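PDB 3PE7: oligogalacturonate lyase from Yersinia enterocolitica subsp. enterocolitica, which cleaves short pectin-derived oligogalacturonates by beta-elimination, probably in the cytoplasm, and carries a manganese ion in this structure. Local coordinates for residues A[140-145]-A[168-173]; A[205-210]-A[217-222]; A[9-14]-A[65-70]; A[339-344]-A[368-373]. All blocks are in the same frame, centred on the assembly; numbering follows the deposited sequence.

Interaction 1. Residues A[140-145]-A[168-173]; sequences VGIEIR and CRLMRV
Gly-141 and Met-171 face each other across the two middle strands of a four-stranded antiparallel sheet, where each backbone N meets the other residue's O. The bond from Met-171 N to Gly-141 O is 2.8 Å, and the return bond from Gly-141 N to Met-171 O is 3.1 Å. Glu-143 and Arg-169 form the next hydrogen-bonded pair, and their side chains rise on the same face as Met-171. Glu-143 is extended beyond CG (chi2 174°) and sends its carboxylate across the strand gap, where OE1 takes both NE and NH2 of Arg-169. The NH2 bond to OE1 is 2.8 Å and comes in nearly along the C-O axis, whereas the NE bond to OE1 is 3.1 Å and lies 29° out of the carboxylate plane. One oxygen is therefore gripped twice from the guanidinium edge. Glu-143 OE2 turns instead to Tyr-118, so both oxygens of this buried acid are satisfied. Arg-169 also has a cation-pi contact with Trp-124.

The pair lies between strands 124-132 and 180-186, and the four together make one blade of the seven-bladed beta-propeller. On its other face, aliphatic residues suit the packing against the next blade, with Val-140 and Ile-142 lying on Pro-193. Ile-142 CD1 comes to 4.1 Å from Leu-170 CG, and Val-140 CG1 is equally far from Leu-170 CD2. Cys-168 SG, a small and polarisable atom, lies 3.8 Å from Ile-144 CG1. Back on the charged face, Met-171 bends at chi2 and chi3, and its CG rests 3.6 Å from Glu-143 CD.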
loop_
_atom_site.group_PDB
_atom_site.type_symbol
_atom_site.label_atom_id
_atom_site.label_comp_id
_atom_site.label_asym_id
_atom_site.label_seq_id
_atom_site.Cartn_x
_atom_site.Cartn_y
_atom_site.Cartn_z
ATOM N N VAL A 140 4.138 -1.233 13.620
ATOM C CA VAL A 140 3.268 -2.385 13.863
ATOM C C VAL A 140 3.360 -3.368 12.690
ATOM O O VAL A 140 3.553 -2.966 11.540
ATOM C CB VAL A 140 1.790 -2.026 14.160
ATOM C CG1 VAL A 140 1.656 -1.499 15.598
ATOM C CG2 VAL A 140 1.223 -1.015 13.152
ATOM N N GLY A 141 3.234 -4.657 13.010
ATOM C CA GLY A 141 3.265 -5.715 11.994
ATOM C C GLY A 141 2.743 -7.015 12.562
ATOM O O GLY A 141 2.523 -7.125 13.768
ATOM N N ILE A 142 2.561 -8.011 11.699
ATOM C CA ILE A 142 2.060 -9.319 12.115
ATOM C C ILE A 142 3.171 -10.357 12.043
ATOM O O ILE A 142 3.938 -10.373 11.101
ATOM C CB ILE A 142 0.883 -9.794 11.221
ATOM C CG1 ILE A 142 -0.280 -8.789 11.246
ATOM C CG2 ILE A 142 0.379 -11.190 11.635
ATOM C CD1 ILE A 142 -0.881 -8.535 12.618
ATOM N N GLU A 143 3.252 -11.205 13.063
ATOM C CA GLU A 143 4.090 -12.405 13.008
ATOM C C GLU A 143 3.216 -13.631 13.206
ATOM O O GLU A 143 2.288 -13.627 14.025
ATOM C CB GLU A 143 5.182 -12.353 14.081
ATOM C CG GLU A 143 6.209 -11.240 13.838
ATOM C CD GLU A 143 7.202 -11.087 14.965
ATOM O OE1 GLU A 143 7.130 -11.861 15.956
ATOM O OE2 GLU A 143 8.069 -10.197 14.835
ATOM N N ILE A 144 3.495 -14.679 12.436
ATOM C CA ILE A 144 2.701 -15.909 12.487
ATOM C C ILE A 144 3.614 -17.031 12.965
ATOM O O ILE A 144 4.776 -17.091 12.566
ATOM C CB ILE A 144 2.106 -16.255 11.095
ATOM C CG1 ILE A 144 1.243 -15.078 10.593
ATOM C CG2 ILE A 144 1.334 -17.598 11.141
ATOM C CD1 ILE A 144 0.424 -15.332 9.297
ATOM N N ARG A 145 3.109 -17.889 13.845
ATOM C CA ARG A 145 3.944 -18.962 14.367
ATOM C C ARG A 145 4.405 -19.824 13.195
ATOM O O ARG A 145 3.605 -20.159 12.326
ATOM C CB ARG A 145 3.183 -19.798 15.402
ATOM C CG ARG A 145 4.109 -20.654 16.236
ATOM C CD ARG A 145 3.360 -21.540 17.227
ATOM N NE ARG A 145 2.632 -20.774 18.238
ATOM C CZ ARG A 145 3.196 -20.137 19.268
ATOM N NH1 ARG A 145 4.511 -20.156 19.451
ATOM N NH2 ARG A 145 2.430 -19.482 20.135
ATOM N N CYS A 168 -1.459 -15.842 15.295
ATOM C CA CYS A 168 -0.900 -14.580 14.857
ATOM C C CYS A 168 -0.766 -13.640 16.034
ATOM O O CYS A 168 -1.653 -13.580 16.886
ATOM C CB CYS A 168 -1.841 -13.923 13.842
ATOM S SG CYS A 168 -2.104 -14.890 12.347
ATOM N N ARG A 169 0.328 -12.904 16.054
ATOM C CA ARG A 169 0.500 -11.836 17.016
ATOM C C ARG A 169 0.751 -10.497 16.323
ATOM O O ARG A 169 1.514 -10.389 15.362
ATOM C CB ARG A 169 1.586 -12.177 18.053
ATOM C CG ARG A 169 2.977 -12.402 17.507
ATOM C CD ARG A 169 3.896 -12.993 18.588
ATOM N NE ARG A 169 5.296 -12.880 18.190
ATOM C CZ ARG A 169 6.340 -13.182 18.950
ATOM N NH1 ARG A 169 6.169 -13.665 20.187
ATOM N NH2 ARG A 169 7.565 -13.022 18.465
ATOM N N LEU A 170 0.065 -9.482 16.835
ATOM C CA LEU A 170 0.212 -8.115 16.362
ATOM C C LEU A 170 1.324 -7.517 17.212
ATOM O O LEU A 170 1.173 -7.369 18.431
ATOM C CB LEU A 170 -1.110 -7.372 16.584
ATOM C CG LEU A 170 -1.358 -6.057 15.840
ATOM C CD1 LEU A 170 -2.786 -5.595 16.158
ATOM C CD2 LEU A 170 -0.369 -4.997 16.225
ATOM N N MET A 171 2.445 -7.214 16.569
ATOM C CA MET A 171 3.642 -6.757 17.253
ATOM C C MET A 171 3.792 -5.262 17.148
ATOM O O MET A 171 3.462 -4.672 16.135
ATOM C CB MET A 171 4.896 -7.404 16.658
ATOM C CG MET A 171 4.941 -8.924 16.794
ATOM S SD MET A 171 4.931 -9.407 18.524
ATOM C CE MET A 171 6.412 -8.589 19.117
ATOM N N ARG A 172 4.316 -4.642 18.195
ATOM C CA ARG A 172 4.838 -3.314 17.996
ATOM C C ARG A 172 6.318 -3.275 18.335
ATOM O O ARG A 172 6.772 -3.909 19.313
ATOM C CB ARG A 172 3.993 -2.245 18.679
ATOM C CG ARG A 172 4.106 -2.188 20.138
ATOM C CD ARG A 172 3.804 -0.766 20.610
ATOM N NE ARG A 172 4.430 -0.539 21.908
ATOM C CZ ARG A 172 3.862 -0.810 23.078
ATOM N NH1 ARG A 172 2.630 -1.300 23.137
ATOM N NH2 ARG A 172 4.531 -0.571 24.198
ATOM N N VAL A 173 7.059 -2.579 17.483
ATOM C CA VAL A 173 8.511 -2.516 17.536
ATOM C C VAL A 173 8.958 -1.073 17.764
ATOM O O VAL A 173 8.487 -0.154 17.089
ATOM C CB VAL A 173 9.166 -3.082 16.234
ATOM C CG1 VAL A 173 10.672 -2.819 16.198
ATOM C CG2 VAL A 173 8.897 -4.587 16.089
#

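Interaction 2. Residues A[205-210]-A[217-222]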
loop_
_atom_site.group_PDB
_atom_site.type_symbol
_atom_site.label_atom_id
_atom_site.label_comp_id
_atom_site.label_asym_id
_atom_site.label_seq_id
_atom_site.Cartn_x
_atom_site.Cartn_y
_atom_site.Cartn_z
ATOM N N PHE A 205 -6.593 -2.922 12.393
ATOM C CA PHE A 205 -6.095 -4.199 11.824
ATOM C C PHE A 205 -7.284 -4.981 11.312
ATOM O O PHE A 205 -8.430 -4.614 11.559
ATOM C CB PHE A 205 -5.307 -5.030 12.862
ATOM C CG PHE A 205 -6.152 -5.542 14.006
ATOM C CD1 PHE A 205 -6.601 -6.863 14.025
ATOM C CD2 PHE A 205 -6.482 -4.712 15.082
ATOM C CE1 PHE A 205 -7.377 -7.332 15.074
ATOM C CE2 PHE A 205 -7.264 -5.191 16.134
ATOM C CZ PHE A 205 -7.706 -6.500 16.128
ATOM N N CYS A 206 -7.025 -6.055 10.567
ATOM C CA CYS A 206 -8.124 -6.829 9.992
ATOM C C CYS A 206 -8.129 -8.294 10.404
ATOM O O CYS A 206 -7.115 -8.851 10.847
ATOM C CB CYS A 206 -8.136 -6.731 8.452
ATOM S SG CYS A 206 -6.792 -7.618 7.587
ATOM N N HIS A 207 -9.295 -8.901 10.233
ATOM C CA HIS A 207 -9.391 -10.359 10.183
ATOM C C HIS A 207 -9.287 -10.706 8.714
ATOM O O HIS A 207 -10.199 -10.409 7.931
ATOM C CB HIS A 207 -10.708 -10.835 10.781
ATOM C CG HIS A 207 -10.772 -10.709 12.275
ATOM N ND1 HIS A 207 -11.854 -11.152 13.009
ATOM C CD2 HIS A 207 -9.897 -10.190 13.169
ATOM C CE1 HIS A 207 -11.639 -10.915 14.292
ATOM N NE2 HIS A 207 -10.469 -10.314 14.415
ATOM N N GLU A 208 -8.142 -11.276 8.344
ATOM C CA GLU A 208 -7.882 -11.662 6.951
ATOM C C GLU A 208 -8.644 -12.943 6.612
ATOM O O GLU A 208 -8.942 -13.757 7.494
ATOM C CB GLU A 208 -6.370 -11.807 6.705
ATOM C CG GLU A 208 -5.967 -11.941 5.217
ATOM C CD GLU A 208 -6.626 -10.888 4.345
ATOM O OE1 GLU A 208 -6.111 -9.772 4.304
ATOM O OE2 GLU A 208 -7.665 -11.168 3.717
ATOM N N GLY A 209 -8.970 -13.105 5.334
ATOM C CA GLY A 209 -9.710 -14.271 4.882
ATOM C C GLY A 209 -10.803 -13.874 3.908
ATOM O O GLY A 209 -10.978 -12.684 3.619
ATOM N N PRO A 210 -11.535 -14.868 3.383
ATOM C CA PRO A 210 -12.593 -14.645 2.405
ATOM C C PRO A 210 -13.562 -13.566 2.871
ATOM O O PRO A 210 -14.062 -13.626 4.003
ATOM C CB PRO A 210 -13.297 -16.006 2.342
ATOM C CG PRO A 210 -12.227 -16.990 2.706
ATOM C CD PRO A 210 -11.432 -16.286 3.771
ATOM N N ARG A 217 -14.480 -7.662 9.093
ATOM C CA ARG A 217 -13.222 -7.327 8.483
ATOM C C ARG A 217 -12.383 -6.435 9.391
ATOM O O ARG A 217 -11.251 -6.751 9.686
ATOM C CB ARG A 217 -13.476 -6.602 7.168
ATOM C CG ARG A 217 -12.603 -7.035 6.057
ATOM C CD ARG A 217 -11.233 -6.441 6.049
ATOM N NE ARG A 217 -10.366 -7.454 5.506
ATOM C CZ ARG A 217 -9.204 -7.267 4.890
ATOM N NH1 ARG A 217 -8.691 -6.058 4.716
ATOM N NH2 ARG A 217 -8.550 -8.327 4.457
ATOM N N MET A 218 -12.961 -5.322 9.835
ATOM C CA MET A 218 -12.179 -4.203 10.354
ATOM C C MET A 218 -12.294 -4.068 11.871
ATOM O O MET A 218 -13.392 -4.076 12.426
ATOM C CB MET A 218 -12.629 -2.888 9.703
ATOM C CG MET A 218 -12.433 -2.804 8.190
ATOM S SD MET A 218 -13.397 -1.420 7.496
ATOM C CE MET A 218 -12.425 -0.027 7.955
ATOM N N TRP A 219 -11.137 -3.919 12.505
ATOM C CA TRP A 219 -11.026 -3.819 13.960
ATOM C C TRP A 219 -10.121 -2.670 14.367
ATOM O O TRP A 219 -9.255 -2.230 13.602
ATOM C CB TRP A 219 -10.464 -5.133 14.529
ATOM C CG TRP A 219 -11.405 -6.271 14.278
ATOM C CD1 TRP A 219 -11.586 -6.931 13.095
ATOM C CD2 TRP A 219 -12.334 -6.849 15.207
ATOM N NE1 TRP A 219 -12.547 -7.894 13.236
ATOM C CE2 TRP A 219 -13.024 -7.868 14.520
ATOM C CE3 TRP A 219 -12.635 -6.616 16.566
ATOM C CZ2 TRP A 219 -14.015 -8.657 15.131
ATOM C CZ3 TRP A 219 -13.626 -7.413 17.181
ATOM C CH2 TRP A 219 -14.295 -8.416 16.454
ATOM N N LEU A 220 -10.361 -2.147 15.561
ATOM C CA LEU A 220 -9.449 -1.215 16.184
ATOM C C LEU A 220 -9.020 -1.811 17.520
ATOM O O LEU A 220 -9.756 -2.586 18.138
ATOM C CB LEU A 220 -10.123 0.136 16.440
ATOM C CG LEU A 220 -10.653 0.953 15.271
ATOM C CD1 LEU A 220 -11.293 2.213 15.848
ATOM C CD2 LEU A 220 -9.503 1.347 14.346
ATOM N N ILE A 221 -7.825 -1.445 17.959
ATOM C CA ILE A 221 -7.378 -1.786 19.313
ATOM C C ILE A 221 -6.501 -0.653 19.816
ATOM O O ILE A 221 -5.858 0.058 19.022
ATOM C CB ILE A 221 -6.626 -3.159 19.339
ATOM C CG1 ILE A 221 -6.490 -3.710 20.766
ATOM C CG2 ILE A 221 -5.271 -3.071 18.611
ATOM C CD1 ILE A 221 -6.085 -5.194 20.797
ATOM N N ASN A 222 -6.481 -0.458 21.131
ATOM C CA ASN A 222 -5.541 0.488 21.711
ATOM C C ASN A 222 -4.135 -0.066 21.639
ATOM O O ASN A 222 -3.939 -1.292 21.634
ATOM C CB ASN A 222 -5.894 0.806 23.167
ATOM C CG ASN A 222 -7.206 1.559 23.314
ATOM O OD1 ASN A 222 -7.771 2.088 22.352
ATOM N ND2 ASN A 222 -7.681 1.638 24.550
HETATM O O HOH W 1 -10.885 -10.320 5.160
#
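Both Trp-219 and His-207 turn CG anti to the carbonyl carbon (chi1 -64° and -72°), and these torsions lay the imidazole over the five-membered part of the indole. The result is a face-to-face stack with centroids of the His-207 ring and the Trp-219 five-membered ring 3.8 Å apart and planes inclined by 22°. Trp-219 NE1 stands over the middle of the imidazole. Neither ring can easily spin, because His-207 ND1 is hydrogen-bonded to Asp-215 and Trp-219 NE1 to the carbonyl of Ala-216. Phe-205 completes the aromatic cluster: Trp-219 CB sits over one face of its ring, 3.7 Å from the centroid, in a CH-pi contact, while Ile-221 CG2 lies 3.8 Å from Phe-205 CE2.

The two strands, 202-207 and 218-222, form an antiparallel beta hairpin in the middle of a propeller blade. Phe-205 and Trp-219 are a hydrogen-bonded pair, and His-207 N reaches Arg-217 O at 3.0 Å where the second strand is about to begin.

On the face of Cys-206, a compact SG is what the flat guanidinium of Arg-217 can lie upon; SG is 3.6 Å from CZ, over the centre of one guanidinium face. Arg-217 NH2 then forms a salt bridge with Glu-208 OE1 at 2.8 Å, although the hydrogen bond in it is weak and bent. Glu-243, from the adjoining blade, takes NH1 in a second salt bridge. Arg-217 NE donates to water 1, 2.9 Å away, which in turn donates to the carbonyls of His-207 and Gly-209.

Interaction 3. Residues A[9-14]-A[65-70]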
loop_
_atom_site.group_PDB
_atom_site.type_symbol
_atom_site.label_atom_id
_atom_site.label_comp_id
_atom_site.label_asym_id
_atom_site.label_seq_id
_atom_site.Cartn_x
_atom_site.Cartn_y
_atom_site.Cartn_z
ATOM N N LEU A 9 17.405 7.924 -16.519
ATOM C CA LEU A 9 16.188 7.406 -17.119
ATOM C C LEU A 9 15.607 8.410 -18.090
ATOM O O LEU A 9 15.701 9.615 -17.865
ATOM C CB LEU A 9 15.162 7.070 -16.044
ATOM C CG LEU A 9 15.593 6.061 -14.981
ATOM C CD1 LEU A 9 14.429 5.841 -14.047
ATOM C CD2 LEU A 9 16.034 4.756 -15.611
ATOM N N THR A 10 14.981 7.900 -19.141
ATOM C CA THR A 10 14.211 8.734 -20.051
ATOM C C THR A 10 12.758 8.796 -19.592
ATOM O O THR A 10 12.196 7.781 -19.180
ATOM C CB THR A 10 14.274 8.159 -21.484
ATOM O OG1 THR A 10 15.629 8.112 -21.931
ATOM C CG2 THR A 10 13.477 8.999 -22.440
ATOM N N PHE A 11 12.169 9.990 -19.614
ATOM C CA PHE A 11 10.775 10.185 -19.233
ATOM C C PHE A 11 10.012 10.388 -20.532
ATOM O O PHE A 11 10.285 11.348 -21.284
ATOM C CB PHE A 11 10.609 11.440 -18.365
ATOM C CG PHE A 11 11.082 11.299 -16.934
ATOM C CD1 PHE A 11 10.879 12.351 -16.041
ATOM C CD2 PHE A 11 11.695 10.127 -16.473
ATOM C CE1 PHE A 11 11.300 12.274 -14.716
ATOM C CE2 PHE A 11 12.125 10.019 -15.158
ATOM C CZ PHE A 11 11.922 11.093 -14.253
ATOM N N ASP A 12 9.054 9.515 -20.809
ATOM C CA ASP A 12 8.331 9.574 -22.077
ATOM C C ASP A 12 6.899 10.068 -21.881
ATOM O O ASP A 12 6.070 9.395 -21.246
ATOM C CB ASP A 12 8.367 8.217 -22.781
ATOM C CG ASP A 12 9.777 7.824 -23.200
ATOM O OD1 ASP A 12 10.350 8.527 -24.048
ATOM O OD2 ASP A 12 10.315 6.831 -22.695
ATOM N N THR A 13 6.620 11.247 -22.427
ATOM C CA THR A 13 5.356 11.948 -22.193
ATOM C C THR A 13 4.443 11.884 -23.423
ATOM O O THR A 13 4.902 12.065 -24.560
ATOM C CB THR A 13 5.594 13.411 -21.811
ATOM O OG1 THR A 13 6.477 13.473 -20.689
ATOM C CG2 THR A 13 4.282 14.107 -21.444
ATOM N N TYR A 14 3.165 11.609 -23.180
ATOM C CA TYR A 14 2.167 11.412 -24.236
ATOM C C TYR A 14 0.770 11.757 -23.716
ATOM O O TYR A 14 0.619 12.219 -22.587
ATOM C CB TYR A 14 2.211 9.961 -24.744
ATOM C CG TYR A 14 2.024 8.915 -23.674
ATOM C CD1 TYR A 14 3.058 8.609 -22.768
ATOM C CD2 TYR A 14 0.826 8.233 -23.556
ATOM C CE1 TYR A 14 2.878 7.658 -21.792
ATOM C CE2 TYR A 14 0.650 7.270 -22.600
ATOM C CZ TYR A 14 1.677 6.992 -21.716
ATOM O OH TYR A 14 1.505 6.029 -20.759
ATOM N N LEU A 65 14.541 7.865 -7.351
ATOM C CA LEU A 65 14.538 8.584 -8.617
ATOM C C LEU A 65 14.443 10.090 -8.353
ATOM O O LEU A 65 13.503 10.550 -7.680
ATOM C CB LEU A 65 13.351 8.126 -9.489
ATOM C CG LEU A 65 13.047 8.852 -10.802
ATOM C CD1 LEU A 65 14.247 8.909 -11.743
ATOM C CD2 LEU A 65 11.840 8.201 -11.496
ATOM N N ASP A 66 15.423 10.836 -8.863
ATOM C CA ASP A 66 15.374 12.306 -8.832
ATOM C C ASP A 66 14.538 12.739 -10.040
ATOM O O ASP A 66 14.943 12.548 -11.182
ATOM C CB ASP A 66 16.774 12.915 -8.878
ATOM C CG ASP A 66 16.766 14.421 -8.677
ATOM O OD1 ASP A 66 15.966 15.123 -9.330
ATOM O OD2 ASP A 66 17.584 14.913 -7.870
ATOM N N LEU A 67 13.367 13.306 -9.777
ATOM C CA LEU A 67 12.411 13.605 -10.848
ATOM C C LEU A 67 12.800 14.819 -11.687
ATOM O O LEU A 67 12.273 15.019 -12.776
ATOM C CB LEU A 67 10.988 13.757 -10.286
ATOM C CG LEU A 67 10.398 12.509 -9.612
ATOM C CD1 LEU A 67 9.166 12.911 -8.817
ATOM C CD2 LEU A 67 10.046 11.444 -10.629
ATOM N N ASN A 68 13.734 15.616 -11.176
ATOM C CA ASN A 68 14.221 16.774 -11.915
ATOM C C ASN A 68 15.387 16.384 -12.811
ATOM O O ASN A 68 15.494 16.807 -13.961
ATOM C CB ASN A 68 14.625 17.879 -10.936
ATOM C CG ASN A 68 13.430 18.498 -10.231
ATOM O OD1 ASN A 68 13.380 18.541 -9.005
ATOM N ND2 ASN A 68 12.448 18.944 -10.997
ATOM N N THR A 69 16.236 15.517 -12.289
ATOM C CA THR A 69 17.474 15.178 -12.943
ATOM C C THR A 69 17.299 13.911 -13.799
ATOM O O THR A 69 18.080 13.645 -14.724
ATOM C CB THR A 69 18.534 15.063 -11.837
ATOM O OG1 THR A 69 19.772 15.639 -12.253
ATOM C CG2 THR A 69 18.693 13.691 -11.337
ATOM N N GLN A 70 16.242 13.162 -13.489
ATOM C CA GLN A 70 15.911 11.872 -14.116
ATOM C C GLN A 70 16.965 10.803 -13.833
ATOM O O GLN A 70 17.061 9.828 -14.549
ATOM C CB GLN A 70 15.603 12.024 -15.617
ATOM C CG GLN A 70 14.479 13.032 -15.832
ATOM C CD GLN A 70 14.069 13.255 -17.267
ATOM O OE1 GLN A 70 13.324 14.201 -17.552
ATOM N NE2 GLN A 70 14.545 12.407 -18.181
#
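The Phe-11 ring and the Gln-70 amide lie stacked, their planes only 15° apart, and Gln-70 CG stands over the centre of the ring, 3.5 Å from its centroid. With CG anti to the carbonyl carbon (chi1 -56°) and the chain extended beyond it, Gln-70 runs along the ring face until NE2 reaches Leu-9 O, a 3.0 Å bond in the carbonyl plane. Leu-9 N in turn donates to Gln-70 O at 2.8 Å, so a single glutamine holds both backbone polar atoms of Leu-9. A long side chain with an amide at its end can stack and donate at once.

Segment 9-14 carries the chain from strand 6-8, the edge of one propeller blade, to strand 12-15, the edge of another, and segment 65-70 is the tight turn at the end of strand 61-66. Within that turn Asp-66 OD1 accepts from Asn-68 N (2.9 Å), which makes an Asx turn, and the added bond from Thr-69 N extends it to an Asx motif.

Leu-65 meets Phe-11 from the opposite direction, its CD2 4.0 Å from Phe-11 CZ. Leu-67 CD2 approaches the same CZ at 4.1 Å, and Leu-9 CD1 packs on Leu-65 CD1 at 3.8 Å.

Interaction 4. Residues A[339-344]-A[368-373]; sequences DTSWKV and TSDVHG
Ser-341 OG donates to Asp-370 OD1 over 2.6 Å, and OD1 receives it on its syn lone pair. Beside it, Ser-341 N donates to Asp-370 OD2 at 2.9 Å, also from the syn side and 16° out of the carboxylate plane. One serine thus holds both oxygens of one aspartate through its hydroxyl and its own backbone, and this fixes the carboxylate's rotation. The serine can do so because OG sits between its backbone N and carbonyl carbon (chi1 76°), close enough to its own N to meet the same acid.

The hydroxyl accepts as well: Lys-343 N reaches Ser-341 OG at 3.0 Å, forming an ST turn. Ser-369 makes a second ST turn by taking Val-371 N on its OG at 3.1 Å, and its hydroxyl also bonds to the carbonyl of His-338. Water 2 lies 2.8 Å from both Asp-339 O and Asp-370 OD2. At the Asp-339 end of the contact, Asp-339 CB touches Val-371 CG2 at 3.5 Å, while the Asp-339 carboxylate turns to Arg-337. Thr-340 hydrogen-bonds the Thr-352 carbonyl, and Trp-342 meets His-353, a manganese ligand, edge-to-face.

Asp-370 opens a type I turn closed by Gly-373, whose backbone angles call for glycine. The contact ties this turn, at the end of strand 364-369, to the loop that follows strand 331-337 of the neighbouring blade, and Val-371 rests on Tyr-378 of strand 376-381.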
loop_
_atom_site.group_PDB
_atom_site.type_symbol
_atom_site.label_atom_id
_atom_site.label_comp_id
_atom_site.label_asym_id
_atom_site.label_seq_id
_atom_site.Cartn_x
_atom_site.Cartn_y
_atom_site.Cartn_z
ATOM N N ASP A 339 -4.579 0.577 -17.953
ATOM C CA ASP A 339 -4.327 -0.496 -18.949
ATOM C C ASP A 339 -3.446 -1.653 -18.455
ATOM O O ASP A 339 -2.769 -2.316 -19.260
ATOM C CB ASP A 339 -3.721 0.082 -20.246
ATOM C CG ASP A 339 -4.762 0.535 -21.243
ATOM O OD1 ASP A 339 -5.831 -0.121 -21.353
ATOM O OD2 ASP A 339 -4.495 1.543 -21.933
ATOM N N THR A 340 -3.441 -1.919 -17.153
ATOM C CA THR A 340 -2.661 -3.061 -16.660
ATOM C C THR A 340 -3.299 -4.384 -17.070
ATOM O O THR A 340 -4.519 -4.462 -17.238
ATOM C CB THR A 340 -2.378 -3.002 -15.137
ATOM O OG1 THR A 340 -1.226 -3.797 -14.870
ATOM C CG2 THR A 340 -3.540 -3.538 -14.312
ATOM N N SER A 341 -2.464 -5.404 -17.230
ATOM C CA SER A 341 -2.918 -6.752 -17.603
ATOM C C SER A 341 -3.318 -7.570 -16.384
ATOM O O SER A 341 -4.007 -8.597 -16.519
ATOM C CB SER A 341 -1.804 -7.505 -18.351
ATOM O OG SER A 341 -0.811 -7.938 -17.428
ATOM N N TRP A 342 -2.849 -7.123 -15.212
ATOM C CA TRP A 342 -2.982 -7.853 -13.945
ATOM C C TRP A 342 -2.190 -9.164 -13.883
ATOM O O TRP A 342 -2.361 -9.960 -12.938
ATOM C CB TRP A 342 -4.459 -8.104 -13.615
ATOM C CG TRP A 342 -5.280 -6.845 -13.562
ATOM C CD1 TRP A 342 -6.077 -6.340 -14.560
ATOM C CD2 TRP A 342 -5.413 -5.946 -12.449
ATOM N NE1 TRP A 342 -6.685 -5.182 -14.148
ATOM C CE2 TRP A 342 -6.305 -4.921 -12.850
ATOM C CE3 TRP A 342 -4.858 -5.900 -11.160
ATOM C CZ2 TRP A 342 -6.646 -3.852 -12.013
ATOM C CZ3 TRP A 342 -5.210 -4.832 -10.322
ATOM C CH2 TRP A 342 -6.086 -3.827 -10.760
ATOM N N LYS A 343 -1.304 -9.379 -14.863
ATOM C CA LYS A 343 -0.576 -10.647 -14.952
ATOM C C LYS A 343 0.468 -10.728 -13.854
ATOM O O LYS A 343 0.921 -9.707 -13.307
ATOM C CB LYS A 343 0.111 -10.797 -16.325
ATOM C CG LYS A 343 -0.862 -11.174 -17.441
ATOM C CD LYS A 343 -0.212 -11.084 -18.820
ATOM C CE LYS A 343 -1.223 -11.441 -19.904
ATOM N NZ LYS A 343 -0.645 -11.371 -21.287
ATOM N N VAL A 344 0.862 -11.958 -13.537
ATOM C CA VAL A 344 1.941 -12.201 -12.599
ATOM C C VAL A 344 3.290 -12.056 -13.311
ATOM O O VAL A 344 3.480 -12.588 -14.418
ATOM C CB VAL A 344 1.791 -13.616 -11.994
ATOM C CG1 VAL A 344 3.005 -13.989 -11.124
ATOM C CG2 VAL A 344 0.480 -13.708 -11.209
ATOM N N THR A 368 1.533 1.896 -11.272
ATOM C CA THR A 368 2.228 0.894 -12.119
ATOM C C THR A 368 1.303 0.348 -13.221
ATOM O O THR A 368 0.106 0.151 -13.009
ATOM C CB THR A 368 2.716 -0.324 -11.280
ATOM O OG1 THR A 368 3.474 0.105 -10.155
ATOM C CG2 THR A 368 3.587 -1.265 -12.102
ATOM N N SER A 369 1.885 0.070 -14.385
ATOM C CA SER A 369 1.202 -0.738 -15.399
ATOM C C SER A 369 2.244 -1.441 -16.256
ATOM O O SER A 369 3.359 -0.957 -16.395
ATOM C CB SER A 369 0.339 0.149 -16.290
ATOM O OG SER A 369 -0.306 -0.650 -17.276
ATOM N N ASP A 370 1.854 -2.597 -16.818
ATOM C CA ASP A 370 2.662 -3.289 -17.815
ATOM C C ASP A 370 2.151 -3.100 -19.242
ATOM O O ASP A 370 2.486 -3.893 -20.124
ATOM C CB ASP A 370 2.744 -4.793 -17.484
ATOM C CG ASP A 370 1.418 -5.511 -17.663
ATOM O OD1 ASP A 370 1.445 -6.757 -17.726
ATOM O OD2 ASP A 370 0.362 -4.850 -17.728
ATOM N N VAL A 371 1.339 -2.061 -19.466
ATOM C CA VAL A 371 0.774 -1.769 -20.787
ATOM C C VAL A 371 1.807 -1.771 -21.929
ATOM O O VAL A 371 1.483 -2.189 -23.046
ATOM C CB VAL A 371 -0.043 -0.433 -20.779
ATOM C CG1 VAL A 371 0.824 0.758 -20.357
ATOM C CG2 VAL A 371 -0.731 -0.179 -22.133
ATOM N N HIS A 372 3.032 -1.338 -21.644
ATOM C CA HIS A 372 4.049 -1.216 -22.690
ATOM C C HIS A 372 5.110 -2.311 -22.688
ATOM O O HIS A 372 6.124 -2.202 -23.394
ATOM C CB HIS A 372 4.687 0.176 -22.626
ATOM C CG HIS A 372 3.694 1.284 -22.775
ATOM N ND1 HIS A 372 3.647 2.362 -21.915
ATOM C CD2 HIS A 372 2.683 1.460 -23.660
ATOM C CE1 HIS A 372 2.662 3.166 -22.276
ATOM N NE2 HIS A 372 2.060 2.640 -23.331
ATOM N N GLY A 373 4.877 -3.356 -21.895
ATOM C CA GLY A 373 5.783 -4.502 -21.864
ATOM C C GLY A 373 5.881 -5.074 -20.466
ATOM O O GLY A 373 5.025 -5.838 -20.032
HETATM O O HOH W 2 -1.112 -4.466 -20.108
#

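How the interactions relate
Interactions 1 and 2 belong to consecutive blades, their centres 13 Å apart, and they meet where Leu-170 CD1 lies 3.9 Å from Phe-205 CD2. Interactions 3 and 4 share a different part of the ring: Tyr-14 OH comes within 3.4 Å of His-372 CE1, and both contacts reach the sheet that contains strands 12-15 and 364-369. The first pair lies across the chain's centre from the second, with nearest atoms of interactions 2 and 4 still about 15 Å apart. The bound manganese lies about 10 Å from the Thr-340 side chain in interaction 4 and about 11 Å from that of Glu-208 in interaction 2, whereas interaction 1 lies away from the metal sites.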